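Side-chain contact in formate-dependent phosphoribosylglycinamide formyltransferase (Mycobacterium tuberculosis H37Rv, PDB 6KHR), which probably acts as an ATP-grasp family enzyme, built as a two-chain assembly whose chains each combine a parallel sheet with an ATP-grasp region: residues A44-G49 with I66-V71. Sequence-based numbering, arbitrary orientation.
Sequences ALQGLG and IADQSV
The side-chain amide nitrogen of Gln46 is shared between two acceptors of 66-71: Gln46 NE2 lies 3.2 Å from the carbonyl oxygen Ile66 O and equally 3.2 Å from the carboxylate oxygen Asp68 OD2. Geometry separates the two bonds. Toward Ile66 O the N-H runs nearly straight (172°), with the acceptor practically in the Gln46 amide plane. Toward Asp68 it bends to 147°, and NE2 approaches OD2 from above the carboxylate, the two flat groups being turned 54° apart. Reach comes from the glutamine itself: CG sits anti to the carbonyl carbon and the chain stays extended beyond it, carrying the amide off the C-terminal end of helix 36-47 to the loop that leads into strand 69-72. Beside the bonds, Ile66 CD1 packs against the other end of the amide, 3.6 Å from Gln46 OE1. That oxygen also receives a weak hydrogen bond from Arg39 of the second subunit, whose Ile66 packs on Gln46 too.

Asp68 OD2 has a second donor, the backbone N of Val52, so one carboxylate oxygen connects the glutamine to strand 51-56. Gln69 and Val71 then pair with that strand through backbone hydrogen bonds, in the outermost strand, within this chain, of a five-stranded parallel sheet whose 3-2-1-4-5 order is consistent with a Rossmann-like unit, as in ATP-grasp relatives. The two NE2 bonds, with Arg39 of the second subunit at OE1, probably set the amide's rotation; two N-H donors converging on Asp68 OD2 would probably favour the ionised carboxylate.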
# COMPACT_ATOMS: atom_id res chain seq x y z
N ALA A 44 -0.01 -1.19 7.17
CA ALA A 44 -1.06 -0.19 7.31
C ALA A 44 -1.20 0.26 8.75
O ALA A 44 -1.17 1.45 9.04
CB ALA A 44 -2.38 -0.73 6.77
N LEU A 45 -1.30 -0.71 9.68
CA LEU A 45 -1.49 -0.37 11.09
C LEU A 45 -0.31 0.40 11.65
O LEU A 45 -0.46 1.14 12.63
CB LEU A 45 -1.70 -1.65 11.90
CG LEU A 45 -3.06 -2.30 11.82
CD1 LEU A 45 -2.97 -3.70 12.38
CD2 LEU A 45 -4.03 -1.47 12.59
N GLN A 46 0.89 0.20 11.07
CA GLN A 46 2.07 0.88 11.60
C GLN A 46 2.15 2.30 11.09
O GLN A 46 2.67 3.17 11.80
CB GLN A 46 3.32 0.09 11.24
CG GLN A 46 3.53 -1.12 12.14
CD GLN A 46 4.62 -2.03 11.61
OE1 GLN A 46 5.13 -1.81 10.51
NE2 GLN A 46 5.00 -3.04 12.38
N GLY A 47 1.62 2.57 9.90
CA GLY A 47 1.51 3.94 9.43
C GLY A 47 0.58 4.77 10.30
O GLY A 47 0.78 5.98 10.44
N LEU A 48 -0.43 4.15 10.90
CA LEU A 48 -1.36 4.86 11.76
C LEU A 48 -0.87 4.93 13.19
O LEU A 48 -1.60 5.44 14.05
CB LEU A 48 -2.74 4.21 11.72
CG LEU A 48 -3.55 4.15 10.42
CD1 LEU A 48 -4.78 3.21 10.55
CD2 LEU A 48 -4.01 5.53 10.02
N GLY A 49 0.32 4.40 13.47
CA GLY A 49 0.94 4.57 14.77
C GLY A 49 0.90 3.39 15.71
O GLY A 49 1.28 3.55 16.87
N ILE A 66 8.33 -7.88 9.38
CA ILE A 66 8.19 -6.45 9.59
C ILE A 66 7.38 -6.11 10.81
O ILE A 66 7.22 -4.92 11.13
CB ILE A 66 7.62 -5.75 8.34
CG1 ILE A 66 6.12 -6.03 8.20
CG2 ILE A 66 8.42 -6.16 7.09
CD1 ILE A 66 5.25 -4.85 8.61
N ALA A 67 6.86 -7.10 11.52
CA ALA A 67 6.13 -6.81 12.75
C ALA A 67 7.09 -6.30 13.82
O ALA A 67 8.31 -6.46 13.75
CB ALA A 67 5.40 -8.05 13.25
N ASP A 68 6.49 -5.66 14.84
CA ASP A 68 7.23 -5.20 16.00
C ASP A 68 7.56 -6.34 16.95
O ASP A 68 8.60 -6.30 17.62
CB ASP A 68 6.42 -4.14 16.75
CG ASP A 68 5.95 -3.02 15.86
OD1 ASP A 68 6.80 -2.22 15.42
OD2 ASP A 68 4.73 -2.96 15.58
N GLN A 69 6.69 -7.33 17.05
CA GLN A 69 6.91 -8.47 17.93
C GLN A 69 6.36 -9.70 17.24
O GLN A 69 5.25 -9.67 16.70
CB GLN A 69 6.25 -8.25 19.28
CG GLN A 69 6.52 -9.35 20.27
CD GLN A 69 6.08 -8.95 21.66
OE1 GLN A 69 5.50 -7.88 21.85
NE2 GLN A 69 6.34 -9.81 22.64
N SER A 70 7.15 -10.76 17.22
CA SER A 70 6.77 -12.02 16.59
C SER A 70 6.54 -13.07 17.66
O SER A 70 7.20 -13.07 18.70
CB SER A 70 7.85 -12.49 15.60
OG SER A 70 7.94 -11.62 14.48
N VAL A 71 5.57 -13.94 17.41
CA VAL A 71 5.20 -14.97 18.36
C VAL A 71 4.85 -16.23 17.57
O VAL A 71 4.18 -16.16 16.54
CB VAL A 71 4.02 -14.53 19.26
CG1 VAL A 71 3.53 -15.68 20.11
CG2 VAL A 71 4.45 -13.37 20.15